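Local coordinates for EvdO2 (Micromonospora carbonacea, PDB 4XAC), which probably acts as a metal- and 2-oxoglutarate-dependent oxygenase of the phytanoyl-CoA dioxygenase family in orthosomycin antibiotic biosynthesis, at residues I116-R121 and H215-N220; Q130-M135 and D210-H215. All coordinates share one frame; numbering follows the deposited sequence.

Interaction 1: residues I116-R121 and H215-N220. With NI (nickel (II) ion), chain B; AKG (2-oxoglutaric acid), chain D.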
loop_
_atom_site.group_PDB
_atom_site.type_symbol
_atom_site.label_atom_id
_atom_site.label_comp_id
_atom_site.label_asym_id
_atom_site.label_seq_id
_atom_site.Cartn_x
_atom_site.Cartn_y
_atom_site.Cartn_z
ATOM N N ILE A 116 5.969 4.693 -1.128
ATOM C CA ILE A 116 5.901 4.535 -2.566
ATOM C C ILE A 116 5.821 5.905 -3.224
ATOM O O ILE A 116 5.177 6.832 -2.708
ATOM C CB ILE A 116 4.690 3.686 -2.993
ATOM C CG1 ILE A 116 4.649 2.373 -2.219
ATOM C CG2 ILE A 116 4.742 3.401 -4.483
ATOM C CD1 ILE A 116 3.386 1.587 -2.440
ATOM N N LEU A 117 6.504 6.030 -4.354
ATOM C CA LEU A 117 6.413 7.209 -5.184
ATOM C C LEU A 117 6.225 6.743 -6.620
ATOM O O LEU A 117 7.064 6.022 -7.147
ATOM C CB LEU A 117 7.665 8.087 -5.045
ATOM C CG LEU A 117 7.687 9.452 -5.741
ATOM C CD1 LEU A 117 8.522 10.444 -4.947
ATOM C CD2 LEU A 117 8.238 9.345 -7.152
ATOM N N LYS A 118 5.093 7.096 -7.217
ATOM C CA LYS A 118 4.918 6.947 -8.660
ATOM C C LYS A 118 5.324 8.256 -9.293
ATOM O O LYS A 118 4.605 9.249 -9.161
ATOM C CB LYS A 118 3.475 6.599 -9.035
ATOM C CG LYS A 118 3.072 5.151 -8.756
ATOM C CD LYS A 118 1.803 4.784 -9.530
ATOM C CE LYS A 118 2.025 3.629 -10.509
ATOM N NZ LYS A 118 1.920 2.267 -9.888
ATOM N N PRO A 119 6.476 8.263 -9.983
ATOM C CA PRO A 119 6.984 9.444 -10.686
ATOM C C PRO A 119 6.004 9.925 -11.757
ATOM O O PRO A 119 5.158 9.154 -12.212
ATOM C CB PRO A 119 8.280 8.946 -11.332
ATOM C CG PRO A 119 8.637 7.698 -10.592
ATOM C CD PRO A 119 7.332 7.086 -10.206
ATOM N N PRO A 120 6.099 11.204 -12.141
ATOM C CA PRO A 120 5.352 11.698 -13.302
ATOM C C PRO A 120 5.537 10.804 -14.521
ATOM O O PRO A 120 6.652 10.342 -14.791
ATOM C CB PRO A 120 5.960 13.086 -13.544
ATOM C CG PRO A 120 6.422 13.528 -12.192
ATOM C CD PRO A 120 6.811 12.280 -11.428
ATOM N N ARG A 121 4.447 10.553 -15.236
ATOM C CA ARG A 121 4.466 9.788 -16.486
ATOM C C ARG A 121 4.998 8.364 -16.323
ATOM O O ARG A 121 5.478 7.761 -17.281
ATOM C CB ARG A 121 5.279 10.525 -17.546
ATOM C CG ARG A 121 4.719 11.892 -17.917
ATOM C CD ARG A 121 3.244 11.830 -18.324
ATOM N NE ARG A 121 2.906 10.639 -19.106
ATOM C CZ ARG A 121 1.766 10.476 -19.775
ATOM N NH1 ARG A 121 0.851 11.437 -19.779
ATOM N NH2 ARG A 121 1.544 9.356 -20.449
ATOM N N HIS A 215 -5.940 -6.121 -5.293
ATOM C CA HIS A 215 -5.869 -4.728 -5.709
ATOM C C HIS A 215 -4.843 -4.490 -6.809
ATOM O O HIS A 215 -3.944 -5.311 -7.061
ATOM C CB HIS A 215 -5.590 -3.809 -4.502
ATOM C CG HIS A 215 -4.383 -4.194 -3.702
ATOM N ND1 HIS A 215 -4.381 -5.251 -2.816
ATOM C CD2 HIS A 215 -3.150 -3.643 -3.632
ATOM C CE1 HIS A 215 -3.190 -5.341 -2.248
ATOM N NE2 HIS A 215 -2.425 -4.378 -2.725
ATOM N N TYR A 216 -5.004 -3.337 -7.452
ATOM C CA TYR A 216 -4.283 -2.955 -8.659
ATOM C C TYR A 216 -4.102 -1.446 -8.619
ATOM O O TYR A 216 -4.968 -0.743 -8.071
ATOM C CB TYR A 216 -5.086 -3.384 -9.895
ATOM C CG TYR A 216 -4.732 -2.682 -11.182
ATOM C CD1 TYR A 216 -5.344 -1.476 -11.540
ATOM C CD2 TYR A 216 -3.830 -3.242 -12.066
ATOM C CE1 TYR A 216 -5.041 -0.842 -12.727
ATOM C CE2 TYR A 216 -3.512 -2.604 -13.260
ATOM C CZ TYR A 216 -4.128 -1.407 -13.578
ATOM O OH TYR A 216 -3.831 -0.764 -14.755
ATOM N N ALA A 217 -3.003 -0.940 -9.177
ATOM C CA ALA A 217 -2.860 0.504 -9.344
ATOM C C ALA A 217 -2.480 0.822 -10.780
ATOM O O ALA A 217 -1.565 0.217 -11.337
ATOM C CB ALA A 217 -1.820 1.074 -8.370
ATOM N N GLY A 218 -3.187 1.772 -11.384
ATOM C CA GLY A 218 -2.887 2.163 -12.744
ATOM C C GLY A 218 -1.591 2.944 -12.847
ATOM O O GLY A 218 -0.985 3.293 -11.832
ATOM N N PRO A 219 -1.159 3.224 -14.078
ATOM C CA PRO A 219 0.027 4.056 -14.324
ATOM C C PRO A 219 -0.195 5.486 -13.840
ATOM O O PRO A 219 -1.337 5.898 -13.650
ATOM C CB PRO A 219 0.181 4.015 -15.855
ATOM C CG PRO A 219 -1.203 3.718 -16.358
ATOM C CD PRO A 219 -1.794 2.776 -15.331
ATOM N N ASN A 220 0.877 6.236 -13.630
ATOM C CA ASN A 220 0.715 7.662 -13.378
ATOM C C ASN A 220 0.877 8.442 -14.675
ATOM O O ASN A 220 1.985 8.767 -15.080
ATOM C CB ASN A 220 1.710 8.150 -12.327
ATOM C CG ASN A 220 1.612 9.646 -12.083
ATOM O OD1 ASN A 220 0.628 10.284 -12.455
ATOM N ND2 ASN A 220 2.627 10.207 -11.444
HETATM NI NI NI B . -0.374 -4.502 -2.361
HETATM C C1 AKG D . -0.308 -1.972 -1.287
HETATM O O1 AKG D . -0.336 -0.954 -0.540
HETATM O O2 AKG D . -0.466 -3.130 -0.828
HETATM C C2 AKG D . -0.047 -1.811 -2.745
HETATM O O5 AKG D . 0.082 -2.804 -3.457
HETATM C C3 AKG D . 0.089 -0.440 -3.315
HETATM C C4 AKG D . 0.345 -0.308 -4.781
HETATM C C5 AKG D . 0.654 1.057 -5.312
HETATM O O3 AKG D . 0.692 2.044 -4.530
HETATM O O4 AKG D . 0.874 1.232 -6.542
#

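Interaction 2: residues Q130-M135 and D210-H215. With NI (nickel (II) ion), chain B; AKG (2-oxoglutaric acid), chain D.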
loop_
_atom_site.group_PDB
_atom_site.type_symbol
_atom_site.label_atom_id
_atom_site.label_comp_id
_atom_site.label_asym_id
_atom_site.label_seq_id
_atom_site.Cartn_x
_atom_site.Cartn_y
_atom_site.Cartn_z
ATOM N N GLN A 130 -2.647 -9.922 -4.400
ATOM C CA GLN A 130 -3.054 -9.899 -3.009
ATOM C C GLN A 130 -1.798 -9.824 -2.156
ATOM O O GLN A 130 -0.810 -10.500 -2.431
ATOM C CB GLN A 130 -3.874 -11.144 -2.650
ATOM C CG GLN A 130 -5.226 -11.189 -3.306
ATOM C CD GLN A 130 -5.717 -12.610 -3.400
ATOM O OE1 GLN A 130 -5.116 -13.434 -4.094
ATOM N NE2 GLN A 130 -6.773 -12.925 -2.657
ATOM N N ASP A 131 -1.817 -8.984 -1.131
ATOM C CA ASP A 131 -0.615 -8.790 -0.342
ATOM C C ASP A 131 -0.214 -10.100 0.354
ATOM O O ASP A 131 0.968 -10.373 0.567
ATOM C CB ASP A 131 -0.839 -7.656 0.675
ATOM C CG ASP A 131 -1.015 -6.300 -0.006
ATOM O OD1 ASP A 131 -0.559 -6.150 -1.159
ATOM O OD2 ASP A 131 -1.618 -5.386 0.595
ATOM N N GLU A 132 -1.203 -10.923 0.688
ATOM C CA GLU A 132 -0.887 -12.201 1.324
ATOM C C GLU A 132 -0.099 -13.135 0.392
ATOM O O GLU A 132 0.589 -14.050 0.857
ATOM C CB GLU A 132 -2.176 -12.878 1.814
ATOM C CG GLU A 132 -1.900 -14.126 2.656
ATOM C CD GLU A 132 -3.136 -14.685 3.311
ATOM O OE1 GLU A 132 -4.149 -13.963 3.405
ATOM O OE2 GLU A 132 -3.093 -15.859 3.724
ATOM N N ALA A 133 -0.148 -12.887 -0.917
ATOM C CA ALA A 133 0.622 -13.716 -1.853
ATOM C C ALA A 133 2.122 -13.642 -1.581
ATOM O O ALA A 133 2.879 -14.532 -1.976
ATOM C CB ALA A 133 0.333 -13.301 -3.297
ATOM N N TYR A 134 2.547 -12.581 -0.901
ATOM C CA TYR A 134 3.962 -12.365 -0.600
ATOM C C TYR A 134 4.359 -13.015 0.712
ATOM O O TYR A 134 5.531 -12.999 1.091
ATOM C CB TYR A 134 4.281 -10.869 -0.529
ATOM C CG TYR A 134 4.322 -10.158 -1.860
ATOM C CD1 TYR A 134 5.489 -10.138 -2.623
ATOM C CD2 TYR A 134 3.209 -9.473 -2.348
ATOM C CE1 TYR A 134 5.540 -9.474 -3.853
ATOM C CE2 TYR A 134 3.263 -8.806 -3.583
ATOM C CZ TYR A 134 4.425 -8.804 -4.315
ATOM O OH TYR A 134 4.470 -8.143 -5.535
ATOM N N MET A 135 3.381 -13.576 1.410
ATOM C CA MET A 135 3.629 -14.096 2.743
ATOM C C MET A 135 3.777 -15.621 2.783
ATOM O O MET A 135 3.272 -16.336 1.917
ATOM C CB MET A 135 2.510 -13.634 3.673
ATOM C CG MET A 135 2.410 -12.128 3.688
ATOM S SD MET A 135 0.995 -11.563 4.645
ATOM C CE MET A 135 1.092 -9.809 4.244
ATOM N N ASP A 210 -7.650 -5.362 3.511
ATOM C CA ASP A 210 -7.257 -6.642 4.081
ATOM C C ASP A 210 -6.099 -7.270 3.307
ATOM O O ASP A 210 -5.945 -7.030 2.113
ATOM C CB ASP A 210 -8.458 -7.587 4.087
ATOM C CG ASP A 210 -8.174 -8.900 4.816
ATOM O OD1 ASP A 210 -7.793 -9.887 4.159
ATOM O OD2 ASP A 210 -8.316 -8.929 6.051
ATOM N N PHE A 211 -5.288 -8.077 3.993
ATOM C CA PHE A 211 -4.195 -8.811 3.358
ATOM C C PHE A 211 -4.655 -9.649 2.165
ATOM O O PHE A 211 -3.849 -9.979 1.312
ATOM C CB PHE A 211 -3.519 -9.757 4.360
ATOM C CG PHE A 211 -2.519 -9.103 5.263
ATOM C CD1 PHE A 211 -2.177 -7.776 5.117
ATOM C CD2 PHE A 211 -1.924 -9.840 6.279
ATOM C CE1 PHE A 211 -1.242 -7.194 5.961
ATOM C CE2 PHE A 211 -0.985 -9.269 7.122
ATOM C CZ PHE A 211 -0.643 -7.943 6.962
ATOM N N ARG A 212 -5.933 -10.027 2.116
ATOM C CA ARG A 212 -6.388 -10.915 1.042
ATOM C C ARG A 212 -7.225 -10.230 -0.050
ATOM O O ARG A 212 -7.623 -10.877 -1.011
ATOM C CB ARG A 212 -7.184 -12.094 1.636
ATOM C CG ARG A 212 -6.800 -13.454 1.053
ATOM C CD ARG A 212 -7.417 -14.629 1.818
ATOM N NE ARG A 212 -6.485 -15.259 2.755
ATOM C CZ ARG A 212 -6.789 -16.297 3.530
ATOM N NH1 ARG A 212 -8.011 -16.823 3.493
ATOM N NH2 ARG A 212 -5.875 -16.808 4.352
ATOM N N THR A 213 -7.490 -8.936 0.082
ATOM C CA THR A 213 -8.246 -8.202 -0.948
ATOM C C THR A 213 -7.413 -7.924 -2.208
ATOM O O THR A 213 -6.370 -7.258 -2.123
ATOM C CB THR A 213 -8.747 -6.864 -0.387
ATOM O OG1 THR A 213 -9.441 -7.107 0.844
ATOM C CG2 THR A 213 -9.671 -6.161 -1.382
ATOM N N PRO A 214 -7.846 -8.440 -3.377
ATOM C CA PRO A 214 -7.053 -8.142 -4.578
ATOM C C PRO A 214 -7.088 -6.655 -4.899
ATOM O O PRO A 214 -8.131 -6.004 -4.748
ATOM C CB PRO A 214 -7.728 -8.969 -5.693
ATOM C CG PRO A 214 -8.487 -10.045 -4.970
ATOM C CD PRO A 214 -8.924 -9.410 -3.643
ATOM N N HIS A 215 -5.940 -6.121 -5.293
ATOM C CA HIS A 215 -5.869 -4.728 -5.709
ATOM C C HIS A 215 -4.843 -4.490 -6.809
ATOM O O HIS A 215 -3.944 -5.311 -7.061
ATOM C CB HIS A 215 -5.590 -3.809 -4.502
ATOM C CG HIS A 215 -4.383 -4.194 -3.702
ATOM N ND1 HIS A 215 -4.381 -5.251 -2.816
ATOM C CD2 HIS A 215 -3.150 -3.643 -3.632
ATOM C CE1 HIS A 215 -3.190 -5.341 -2.248
ATOM N NE2 HIS A 215 -2.425 -4.378 -2.725
HETATM NI NI NI B . -0.374 -4.502 -2.361
HETATM C C1 AKG D . -0.308 -1.972 -1.287
HETATM O O1 AKG D . -0.336 -0.954 -0.540
HETATM O O2 AKG D . -0.466 -3.130 -0.828
HETATM C C2 AKG D . -0.047 -1.811 -2.745
HETATM O O5 AKG D . 0.082 -2.804 -3.457
HETATM C C3 AKG D . 0.089 -0.440 -3.315
HETATM C C4 AKG D . 0.345 -0.308 -4.781
HETATM C C5 AKG D . 0.654 1.057 -5.312
HETATM O O3 AKG D . 0.692 2.044 -4.530
HETATM O O4 AKG D . 0.874 1.232 -6.542
#

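Interaction 1: residues I116-R121 and H215-N220
N220 and K118 bring two parts of the cupin-type double-stranded beta-helix together, where the end of strand 110-118 meets the loop leaving strand 215-217. The polar link is made by the N220 side-chain amide. With CG anti to the backbone N (chi1 177°), the group reaches across to the turn of 116-121, and its ND2 donates to K118 O at 3.2 Å, from above that carbonyl's plane. ND2 also gives a weak bond to P119 O, 2.8 Å away but bent to 129°. The neighbouring Q224 O accepts from the same nitrogen, while OD1 pairs with T222 OG1. Asparagine suits the place because one short amide offers a donor to the backbone carbonyls of K118 and P119 and an acceptor to T222 OG1.

The aliphatic contact runs alongside: K118 CB lies 4.0 Å from N220 CB. The lysine chain then bends at chi3 and chi4, taking its CE methylene to 3.3 Å from G218 O, a van der Waals contact and not a hydrogen bond; this buried carbonyl has no partner in the model. T126 touches the side chains of both K118 and A217, and its OG1 is hydrogen-bonded to 2-oxoglutarate.

Around the ligand, the distal carboxylate of 2-oxoglutarate sits between the two segments. K118 NZ is 3.7 Å from AKG O4, too long for a firm bond, although its positive charge probably favours the anion. From strand 110-118, I116 brings its CD1 to 3.4 Å from AKG O3. Small and apolar, A217 admits the carboxylate closely: its CB lies 3.3 Å from AKG O4.

Interaction 2: residues Q130-M135 and D210-H215
E132 OE2 is shared by two arginines, R212 of the facing turn and R246. R212 grips the carboxylate side-on: its NH2 reaches the syn lone pair of E132 OE2 at 3.0 Å, and its NE meets E132 OE1 at 2.7 Å from above the carboxylate plane. Glutamate, extended with CG anti to the backbone N (chi1 -172°), is long enough to reach R212 from its 3-10 turn. That turn is docked by E132 N, which donates to F211 O at 2.9 Å. Q130 adds a nearly straight bond from NE2 to R212 O (2.8 Å, 166°), the acceptor lying in the amide plane, while P170 O takes the same nitrogen. M135 CE stands over the centre of the F211 ring, a CH-pi contact 3.5 Å from the centroid.

Residues D210 to T213 form a type I beta turn, with D210 OD1 closing an Asx turn on R212 N. H215 ND1 donates to T213 O, fixing the ring's rotation so that NE2 faces the metal. D131 OD2 is hydrogen-bonded to H209 NE2. D131 OD1 and H215 NE2 bind nickel at 2.0 and 2.1 Å, and with H129 they form the two-histidine-one-carboxylate facial triad of 2-oxoglutarate oxygenases.

H215 belongs to both interactions: it ends the turn segment of interaction 2 and begins the strand of interaction 1, whose centre is about 18 Å from that of interaction 2. Between them lies 2-oxoglutarate. Its O2 and O5, each 2.1 Å from nickel, chelate the metal held by D131 and H215 of interaction 2 together with H129, whereas its far carboxylate points toward interaction 1, with AKG O4 7.2 Å from the nickel. Thus 130-135 and 210-215 supply two of the three protein ligands, and 116-121 with 215-220 border the cosubstrate's tail. Nickel probably stands in for the iron(II) used by this family. Along the chain, interaction 2 is nested within the loop that interaction 1 closes.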